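Long-range contacts in mannitol dehydrogenase (Pseudomonas fluorescens, PDB 1LJ8), which probably catalyses the NAD-dependent oxidation of mannitol to fructose, with the dinucleotide bound mainly by its Rossmann domain: residues 86-91 and 238-243; 232-237 and 367-372. All coordinates share one frame; numbering follows the deposited sequence.

Interaction 1: 86-91 and 238-243; sequences YELGDT and TAHRLQ
Tyr86 and Gln243 meet side chain to side chain at about a right angle, Tyr86 OH lying 3.3 Å from Gln243 CG. The same methylene carbon comes within 4.0 Å of CE2, at the edge of the Tyr86 ring, and the ring and amide planes stand 73° apart. Tyr86 carries CG anti to its backbone N (chi1 -176°), which swings the phenol from its strand toward the helix. No hydrogen bond joins the two segments; the phenol oxygen is 3.9 Å from Gln243 NE2, and its nearest atom in 238-243 is a carbon. These segments belong to the Rossmann domain: strand 83-87 runs parallel to edge strand 256-258, with Tyr86 and Leu88 bonded to it through their backbones, and Val257 touches Tyr86, Leu88 and His240. Helix 238-248 contributes one side of this small cluster, and its Leu244 and Glu247 also meet Tyr86. The van der Waals contacts of the methyl groups centre on Leu88. Its CD1 comes up to the edge of the His240 imidazole, 3.6 Å from both ND1 and CE1. The other branch, CD2, lies over the rim of one face of the Tyr86 ring and is 3.8 Å from Gln243 OE1. With an alanine in place of Gln243, the Tyr86 hydroxyl and Leu88 CD2 would probably lose their cover on this side, a gap opening beside the phenol edge.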
ATOM      1  N   TYR A  86     -17.229   1.310   5.665  1.00 14.05           N
ATOM      2  CA  TYR A  86     -17.699   2.396   6.536  1.00 13.75           C
ATOM      3  C   TYR A  86     -16.871   3.633   6.217  1.00 15.04           C
ATOM      4  O   TYR A  86     -15.722   3.755   6.673  1.00 14.26           O
ATOM      5  CB  TYR A  86     -17.493   1.929   7.977  1.00 14.72           C
ATOM      6  CG  TYR A  86     -17.992   2.832   9.103  1.00 15.59           C
ATOM      7  CD1 TYR A  86     -18.947   3.813   8.870  1.00 16.99           C
ATOM      8  CD2 TYR A  86     -17.532   2.648  10.408  1.00 16.02           C
ATOM      9  CE1 TYR A  86     -19.460   4.624   9.960  1.00 17.83           C
ATOM     10  CE2 TYR A  86     -18.034   3.431  11.482  1.00 17.43           C
ATOM     11  CZ  TYR A  86     -18.995   4.403  11.232  1.00 17.62           C
ATOM     12  OH  TYR A  86     -19.517   5.138  12.287  1.00 20.14           O
ATOM     13  N   GLU A  87     -17.463   4.550   5.448  1.00 14.32           N
ATOM     14  CA  GLU A  87     -16.770   5.782   5.055  1.00 16.19           C
ATOM     15  C   GLU A  87     -16.810   6.787   6.192  1.00 17.25           C
ATOM     16  O   GLU A  87     -17.838   6.968   6.817  1.00 16.40           O
ATOM     17  CB  GLU A  87     -17.418   6.396   3.789  1.00 16.88           C
ATOM     18  CG  GLU A  87     -17.285   5.523   2.513  1.00 19.30           C
ATOM     19  CD  GLU A  87     -17.973   6.137   1.307  1.00 21.30           C
ATOM     20  OE1 GLU A  87     -18.825   7.039   1.528  1.00 22.43           O
ATOM     21  OE2 GLU A  87     -17.683   5.698   0.154  1.00 21.71           O
ATOM     22  N   LEU A  88     -15.673   7.413   6.491  1.00 18.05           N
ATOM     23  CA  LEU A  88     -15.607   8.388   7.582  1.00 17.92           C
ATOM     24  C   LEU A  88     -15.002   9.691   7.057  1.00 18.64           C
ATOM     25  O   LEU A  88     -13.939   9.675   6.465  1.00 17.56           O
ATOM     26  CB  LEU A  88     -14.753   7.829   8.713  1.00 16.83           C
ATOM     27  CG  LEU A  88     -15.241   6.527   9.369  1.00 19.24           C
ATOM     28  CD1 LEU A  88     -14.083   5.872  10.164  1.00 18.09           C
ATOM     29  CD2 LEU A  88     -16.421   6.845  10.259  1.00 19.67           C
ATOM     30  N   GLY A  89     -15.709  10.804   7.244  1.00 20.02           N
ATOM     31  CA  GLY A  89     -15.206  12.094   6.770  1.00 20.48           C
ATOM     32  C   GLY A  89     -15.888  13.255   7.519  1.00 24.33           C
ATOM     33  O   GLY A  89     -16.918  13.040   8.154  1.00 22.76           O
ATOM     34  N   ASP A  90     -15.320  14.465   7.438  1.00 26.26           N
ATOM     35  CA  ASP A  90     -15.861  15.652   8.120  1.00 31.06           C
ATOM     36  C   ASP A  90     -16.812  16.469   7.266  1.00 36.20           C
ATOM     37  O   ASP A  90     -17.865  16.901   7.731  1.00 38.12           O
ATOM     38  CB  ASP A  90     -14.746  16.616   8.524  1.00 28.14           C
ATOM     39  CG  ASP A  90     -13.725  16.001   9.409  1.00 25.10           C
ATOM     40  OD1 ASP A  90     -14.021  15.009  10.117  1.00 21.89           O
ATOM     41  OD2 ASP A  90     -12.605  16.550   9.425  1.00 25.09           O
ATOM     42  N   THR A  91     -16.359  16.782   6.054  1.00 41.12           N
ATOM     43  CA  THR A  91     -17.135  17.542   5.082  1.00 45.75           C
ATOM     44  C   THR A  91     -17.804  16.364   4.401  1.00 47.61           C
ATOM     45  O   THR A  91     -17.699  16.150   3.198  1.00 48.79           O
ATOM     46  CB  THR A  91     -16.177  18.349   4.144  1.00 46.91           C
ATOM     47  OG1 THR A  91     -15.120  17.502   3.657  1.00 49.96           O
ATOM     48  CG2 THR A  91     -15.532  19.496   4.921  1.00 48.41           C
ATOM     49  N   THR A 238     -10.229  -1.742  17.263  1.00 18.68           N
ATOM     50  CA  THR A 238     -11.444  -2.030  17.979  1.00 17.56           C
ATOM     51  C   THR A 238     -12.358  -0.819  18.014  1.00 17.40           C
ATOM     52  O   THR A 238     -13.569  -0.938  17.887  1.00 17.22           O
ATOM     53  CB  THR A 238     -11.116  -2.465  19.418  1.00 17.63           C
ATOM     54  OG1 THR A 238     -10.386  -3.680  19.344  1.00 17.99           O
ATOM     55  CG2 THR A 238     -12.376  -2.683  20.223  1.00 17.03           C
ATOM     56  N   ALA A 239     -11.784   0.361  18.208  1.00 16.66           N
ATOM     57  CA  ALA A 239     -12.619   1.553  18.263  1.00 16.72           C
ATOM     58  C   ALA A 239     -13.375   1.755  16.942  1.00 17.63           C
ATOM     59  O   ALA A 239     -14.553   2.112  16.946  1.00 18.40           O
ATOM     60  CB  ALA A 239     -11.747   2.779  18.558  1.00 18.64           C
ATOM     61  N   HIS A 240     -12.685   1.548  15.819  1.00 19.18           N
ATOM     62  CA  HIS A 240     -13.372   1.704  14.514  1.00 19.68           C
ATOM     63  C   HIS A 240     -14.536   0.715  14.419  1.00 19.16           C
ATOM     64  O   HIS A 240     -15.649   1.052  14.004  1.00 18.78           O
ATOM     65  CB  HIS A 240     -12.350   1.490  13.387  1.00 18.93           C
ATOM     66  CG  HIS A 240     -11.593   2.736  13.029  1.00 19.13           C
ATOM     67  ND1 HIS A 240     -12.227   3.846  12.504  1.00 17.80           N
ATOM     68  CD2 HIS A 240     -10.275   3.053  13.090  1.00 17.38           C
ATOM     69  CE1 HIS A 240     -11.335   4.790  12.256  1.00 16.93           C
ATOM     70  NE2 HIS A 240     -10.144   4.341  12.607  1.00 17.18           N
ATOM     71  N   ARG A 241     -14.307  -0.524  14.847  1.00 18.71           N
ATOM     72  CA  ARG A 241     -15.362  -1.539  14.776  1.00 18.80           C
ATOM     73  C   ARG A 241     -16.523  -1.199  15.708  1.00 19.16           C
ATOM     74  O   ARG A 241     -17.698  -1.335  15.356  1.00 18.89           O
ATOM     75  CB  ARG A 241     -14.757  -2.922  15.127  1.00 20.67           C
ATOM     76  CG  ARG A 241     -15.774  -4.047  15.299  1.00 21.47           C
ATOM     77  CD  ARG A 241     -15.073  -5.391  15.610  1.00 24.30           C
ATOM     78  NE  ARG A 241     -14.416  -5.478  16.937  1.00 23.46           N
ATOM     79  CZ  ARG A 241     -15.025  -5.575  18.118  1.00 28.09           C
ATOM     80  NH1 ARG A 241     -16.351  -5.588  18.225  1.00 27.51           N
ATOM     81  NH2 ARG A 241     -14.284  -5.717  19.229  1.00 28.29           N
ATOM     82  N   LEU A 242     -16.208  -0.731  16.913  1.00 19.20           N
ATOM     83  CA  LEU A 242     -17.244  -0.391  17.853  1.00 18.57           C
ATOM     84  C   LEU A 242     -18.046   0.817  17.397  1.00 18.56           C
ATOM     85  O   LEU A 242     -19.257   0.893  17.650  1.00 18.38           O
ATOM     86  CB  LEU A 242     -16.632  -0.125  19.251  1.00 19.46           C
ATOM     87  CG  LEU A 242     -16.008  -1.371  19.902  1.00 21.60           C
ATOM     88  CD1 LEU A 242     -15.384  -0.979  21.260  1.00 20.30           C
ATOM     89  CD2 LEU A 242     -17.067  -2.448  20.126  1.00 22.45           C
ATOM     90  N   GLN A 243     -17.389   1.746  16.706  1.00 18.43           N
ATOM     91  CA  GLN A 243     -18.095   2.952  16.250  1.00 19.20           C
ATOM     92  C   GLN A 243     -19.192   2.538  15.245  1.00 18.02           C
ATOM     93  O   GLN A 243     -20.297   3.086  15.229  1.00 17.34           O
ATOM     94  CB  GLN A 243     -17.109   3.920  15.587  1.00 19.36           C
ATOM     95  CG  GLN A 243     -17.775   5.182  15.055  1.00 23.01           C
ATOM     96  CD  GLN A 243     -16.792   6.159  14.397  1.00 25.25           C
ATOM     97  OE1 GLN A 243     -15.722   5.773  13.853  1.00 26.19           O
ATOM     98  NE2 GLN A 243     -17.150   7.439  14.433  1.00 27.25           N
TER

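Interaction 2: 232-237 and 367-372; sequences ITPMTS and IADQLE. With NAD (nicotinamide-adenine-dinucleotide), chain B.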
ATOM      1  N   ILE A 232      -7.389   6.493   1.284  1.00 11.71           N
ATOM      2  CA  ILE A 232      -6.821   6.330   2.634  1.00 11.17           C
ATOM      3  C   ILE A 232      -7.683   5.334   3.392  1.00 11.35           C
ATOM      4  O   ILE A 232      -8.890   5.521   3.596  1.00 11.59           O
ATOM      5  CB  ILE A 232      -6.714   7.683   3.349  1.00 12.61           C
ATOM      6  CG1 ILE A 232      -5.623   8.536   2.642  1.00 13.20           C
ATOM      7  CG2 ILE A 232      -6.321   7.483   4.813  1.00 14.29           C
ATOM      8  CD1 ILE A 232      -5.770  10.077   2.997  1.00 12.29           C
ATOM      9  N   THR A 233      -7.016   4.275   3.846  1.00 10.55           N
ATOM     10  CA  THR A 233      -7.718   3.160   4.486  1.00 11.13           C
ATOM     11  C   THR A 233      -7.004   2.767   5.775  1.00 11.02           C
ATOM     12  O   THR A 233      -6.014   2.020   5.775  1.00 10.94           O
ATOM     13  CB  THR A 233      -7.784   1.948   3.481  1.00 10.66           C
ATOM     14  OG1 THR A 233      -8.427   2.360   2.246  1.00 12.11           O
ATOM     15  CG2 THR A 233      -8.579   0.745   4.122  1.00  9.31           C
ATOM     16  N   PRO A 234      -7.465   3.292   6.893  1.00 11.14           N
ATOM     17  CA  PRO A 234      -6.843   2.977   8.188  1.00 11.02           C
ATOM     18  C   PRO A 234      -6.996   1.466   8.534  1.00 12.13           C
ATOM     19  O   PRO A 234      -7.761   0.740   7.868  1.00 10.97           O
ATOM     20  CB  PRO A 234      -7.679   3.796   9.187  1.00 12.13           C
ATOM     21  CG  PRO A 234      -8.207   4.979   8.335  1.00 12.05           C
ATOM     22  CD  PRO A 234      -8.530   4.332   7.008  1.00 10.88           C
HETATM   23  N   MSE A 235      -6.310   1.053   9.603  1.00 11.63           N
HETATM   24  CA  MSE A 235      -6.459  -0.303  10.140  1.00 14.65           C
HETATM   25  C   MSE A 235      -7.777  -0.314  10.902  1.00 13.83           C
HETATM   26  O   MSE A 235      -8.197   0.716  11.459  1.00 15.29           O
HETATM   27  CB  MSE A 235      -5.320  -0.647  11.126  1.00 14.99           C
HETATM   28  CG  MSE A 235      -3.945  -0.452  10.526  1.00 19.39           C
HETATM   29 SE   MSE A 235      -2.624  -1.044  11.850  1.00 31.17          SE
HETATM   30  CE  MSE A 235      -2.874   0.406  13.159  1.00 20.76           C
ATOM     31  N   THR A 236      -8.473  -1.445  10.882  1.00 12.98           N
ATOM     32  CA  THR A 236      -9.721  -1.520  11.607  1.00 14.44           C
ATOM     33  C   THR A 236      -9.368  -1.851  13.058  1.00 16.98           C
ATOM     34  O   THR A 236      -9.180  -2.979  13.427  1.00 16.54           O
ATOM     35  CB  THR A 236     -10.636  -2.601  11.016  1.00 16.05           C
ATOM     36  OG1 THR A 236     -11.069  -2.147   9.713  1.00 16.73           O
ATOM     37  CG2 THR A 236     -11.883  -2.841  11.929  1.00 16.23           C
ATOM     38  N   SER A 237      -9.269  -0.821  13.871  1.00 18.27           N
ATOM     39  CA  SER A 237      -8.972  -1.016  15.296  1.00 18.87           C
ATOM     40  C   SER A 237     -10.309  -1.356  15.995  1.00 18.89           C
ATOM     41  O   SER A 237     -11.409  -1.289  15.416  1.00 18.26           O
ATOM     42  CB  SER A 237      -8.430   0.299  15.834  1.00 18.35           C
ATOM     43  OG  SER A 237      -9.483   1.245  15.701  1.00 18.91           O
ATOM     44  N   ILE A 367     -11.884  10.201  10.173  1.00 17.99           N
ATOM     45  CA  ILE A 367     -11.259   8.944   9.716  1.00 18.47           C
ATOM     46  C   ILE A 367     -10.325   8.295  10.726  1.00 17.05           C
ATOM     47  O   ILE A 367     -10.198   7.064  10.780  1.00 18.02           O
ATOM     48  CB  ILE A 367     -10.548   9.186   8.339  1.00 18.16           C
ATOM     49  CG1 ILE A 367     -10.179   7.866   7.605  1.00 19.34           C
ATOM     50  CG2 ILE A 367      -9.306  10.031   8.576  1.00 17.34           C
ATOM     51  CD1 ILE A 367     -11.353   6.920   7.354  1.00 19.08           C
ATOM     52  N   ALA A 368      -9.638   9.092  11.524  1.00 17.40           N
ATOM     53  CA  ALA A 368      -8.751   8.547  12.535  1.00 15.72           C
ATOM     54  C   ALA A 368      -7.741   7.505  11.992  1.00 15.84           C
ATOM     55  O   ALA A 368      -7.647   6.357  12.447  1.00 17.12           O
ATOM     56  CB  ALA A 368      -9.593   7.955  13.709  1.00 17.43           C
ATOM     57  N   ASP A 369      -6.951   7.948  11.026  1.00 14.89           N
ATOM     58  CA  ASP A 369      -5.930   7.096  10.431  1.00 13.09           C
ATOM     59  C   ASP A 369      -4.716   7.061  11.350  1.00 13.29           C
ATOM     60  O   ASP A 369      -4.201   8.092  11.798  1.00 13.73           O
ATOM     61  CB  ASP A 369      -5.576   7.637   9.037  1.00 12.77           C
ATOM     62  CG  ASP A 369      -4.652   6.693   8.277  1.00 14.39           C
ATOM     63  OD1 ASP A 369      -4.606   5.526   8.693  1.00 13.04           O
ATOM     64  OD2 ASP A 369      -4.000   7.129   7.296  1.00 13.10           O
ATOM     65  N   GLN A 370      -4.259   5.869  11.649  1.00 13.22           N
ATOM     66  CA  GLN A 370      -3.201   5.686  12.630  1.00 14.96           C
ATOM     67  C   GLN A 370      -1.769   5.934  12.220  1.00 14.99           C
ATOM     68  O   GLN A 370      -1.327   5.389  11.222  1.00 11.94           O
ATOM     69  CB  GLN A 370      -3.264   4.256  13.182  1.00 16.29           C
ATOM     70  CG  GLN A 370      -4.664   3.835  13.620  1.00 15.52           C
ATOM     71  CD  GLN A 370      -5.424   3.081  12.516  1.00 16.08           C
ATOM     72  OE1 GLN A 370      -4.966   2.964  11.378  1.00 14.06           O
ATOM     73  NE2 GLN A 370      -6.610   2.558  12.880  1.00 16.64           N
ATOM     74  N   LEU A 371      -1.036   6.743  12.992  1.00 12.44           N
ATOM     75  CA  LEU A 371       0.354   6.920  12.681  1.00 12.36           C
ATOM     76  C   LEU A 371       1.071   5.565  12.783  1.00 11.93           C
ATOM     77  O   LEU A 371       2.047   5.331  12.066  1.00 13.23           O
ATOM     78  CB  LEU A 371       1.042   7.977  13.603  1.00 12.90           C
ATOM     79  CG  LEU A 371       0.521   9.415  13.399  1.00 11.84           C
ATOM     80  CD1 LEU A 371       1.443  10.363  14.209  1.00 11.70           C
ATOM     81  CD2 LEU A 371       0.491   9.796  11.874  1.00 12.37           C
ATOM     82  N   GLU A 372       0.592   4.638  13.615  1.00 12.23           N
ATOM     83  CA  GLU A 372       1.261   3.338  13.653  1.00 12.44           C
ATOM     84  C   GLU A 372       1.182   2.629  12.279  1.00 13.80           C
ATOM     85  O   GLU A 372       2.114   1.921  11.883  1.00 14.07           O
ATOM     86  CB  GLU A 372       0.641   2.432  14.705  1.00 14.76           C
ATOM     87  CG  GLU A 372       1.483   1.168  14.865  1.00 17.98           C
ATOM     88  CD  GLU A 372       1.195   0.381  16.141  1.00 22.43           C
ATOM     89  OE1 GLU A 372       0.944   0.990  17.206  1.00 23.89           O
ATOM     90  OE2 GLU A 372       1.255  -0.862  16.073  1.00 22.28           O
TER
HETATM   91  PA  NAD B1500      -3.058  -4.599   5.465  1.00 13.45           P
HETATM   92  O1A NAD B1500      -2.059  -4.667   6.501  1.00 14.98           O
HETATM   93  O2A NAD B1500      -4.518  -4.500   5.747  1.00 12.44           O
HETATM   94  O5B NAD B1500      -2.928  -5.857   4.490  1.00 14.96           O
HETATM   95  C5B NAD B1500      -1.639  -6.164   3.874  1.00 16.33           C
HETATM   96  C4B NAD B1500      -1.974  -7.497   3.174  1.00 17.10           C
HETATM   97  O4B NAD B1500      -0.746  -7.912   2.445  1.00 17.37           O
HETATM   98  C3B NAD B1500      -2.227  -8.726   4.118  1.00 16.09           C
HETATM   99  O3B NAD B1500      -3.212  -9.542   3.458  1.00 16.04           O
HETATM  100  C2B NAD B1500      -0.843  -9.386   4.205  1.00 18.74           C
HETATM  101  O2B NAD B1500      -0.901 -10.758   4.577  1.00 20.22           O
HETATM  102  C1B NAD B1500      -0.370  -9.245   2.771  1.00 16.89           C
HETATM  103  N9A NAD B1500       1.041  -9.351   2.575  1.00 16.81           N
HETATM  104  C8A NAD B1500       2.102  -8.748   3.220  1.00 16.37           C
HETATM  105  N7A NAD B1500       3.262  -9.084   2.705  1.00 16.65           N
HETATM  106  C5A NAD B1500       2.934  -9.949   1.672  1.00 16.72           C
HETATM  107  C6A NAD B1500       3.777 -10.604   0.766  1.00 15.10           C
HETATM  108  N6A NAD B1500       5.105 -10.499   0.719  1.00 17.97           N
HETATM  109  N1A NAD B1500       3.190 -11.440  -0.173  1.00 15.92           N
HETATM  110  C2A NAD B1500       1.809 -11.618  -0.225  1.00 17.07           C
HETATM  111  N3A NAD B1500       0.951 -10.962   0.650  1.00 18.60           N
HETATM  112  C4A NAD B1500       1.579 -10.136   1.586  1.00 17.29           C
HETATM  113  O3  NAD B1500      -2.616  -3.394   4.530  1.00 12.18           O
HETATM  114  PN  NAD B1500      -3.462  -2.439   3.553  1.00 12.57           P
HETATM  115  O1N NAD B1500      -3.852  -1.232   4.287  1.00 13.89           O
HETATM  116  O2N NAD B1500      -4.527  -3.255   2.963  1.00 13.14           O
HETATM  117  O5D NAD B1500      -2.377  -1.986   2.502  1.00 11.96           O
HETATM  118  C5D NAD B1500      -1.850  -2.983   1.637  1.00 11.80           C
HETATM  119  C4D NAD B1500      -1.196  -2.255   0.545  1.00 12.93           C
HETATM  120  O4D NAD B1500      -2.109  -1.577  -0.343  1.00 12.22           O
HETATM  121  C3D NAD B1500      -0.101  -1.188   0.909  1.00 13.01           C
HETATM  122  O3D NAD B1500       1.132  -1.784   1.294  1.00 11.71           O
HETATM  123  C2D NAD B1500      -0.063  -0.296  -0.316  1.00 11.01           C
HETATM  124  O2D NAD B1500       0.859  -0.780  -1.282  1.00 10.34           O
HETATM  125  C1D NAD B1500      -1.525  -0.336  -0.828  1.00 12.25           C
HETATM  126  N1N NAD B1500      -2.344   0.825  -0.428  1.00 11.57           N
HETATM  127  C2N NAD B1500      -2.862   1.044   0.862  1.00 10.99           C
HETATM  128  C3N NAD B1500      -3.526   2.221   1.095  1.00 13.12           C
HETATM  129  C7N NAD B1500      -4.066   2.492   2.512  1.00 13.05           C
HETATM  130  O7N NAD B1500      -4.476   3.639   2.747  1.00 10.18           O
HETATM  131  N7N NAD B1500      -4.019   1.571   3.452  1.00 10.98           N
HETATM  132  C4N NAD B1500      -3.679   3.239   0.034  1.00 13.42           C
HETATM  133  C5N NAD B1500      -3.165   2.950  -1.267  1.00 12.27           C
HETATM  134  C6N NAD B1500      -2.480   1.729  -1.528  1.00 10.18           C
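Ile367 crosses the Pro234 ring at about a right angle, its CG1 3.6 Å from Pro234 CG and its CD1 reaching on to CD. Next, Ala368 adds little beyond its carbonyl oxygen near Pro234 CB. Asp369 turns its carboxylate between two carbon surfaces, OD1 3.4 Å from Pro234 CA and OD2 3.4 Å from Ile232 CG2; its charge is paired with Arg373. The loop met here leads from strand 227-230 to helix 238-248 in the Rossmann domain, whereas 367-372 belongs to the C-terminal domain, making this an interdomain contact at the nicotinamide end of NAD. Thr233 grips the cofactor carboxamide by its backbone: N gives to O7N (2.8 Å), and O accepts from N7N (3.1 Å). Gln370, the N-cap residue of helix 371-375, pairs its amide with the backbone of Met235, a selenomethionine. Gln370 OE1 receives Met235 N at 2.9 Å on an in-plane lone pair; NE2 gives to Met235 O at 2.8 Å, tilted 32° from that carbonyl's plane. A bend at chi2 (94°) helps turn the amide to face both atoms. Met235 CE folds back to 3.8 Å from Gln370 CD and grazes Glu372 CB.

The centres of interactions 1 and 2 lie about 10 Å apart, and their segments alternate along the chain: 86-91, 232-237, 238-243, 367-372. The loop 232-237 runs directly into helix 238-248, where Ser237 OG caps His240 N, and strand 256-258 lies beside both contacts. They touch through His240, whose NE2 is 3.2 Å from Ala368 O, a probable hydrogen bond, while its CD2 packs beside Met235 O. Interaction 1 is internal to the Rossmann domain; interaction 2 reaches across to the C-terminal domain. The loop that holds the nicotinamide carboxamide is thus continuous with a helix packed on the sheet and is also hydrogen-bonded to the second domain.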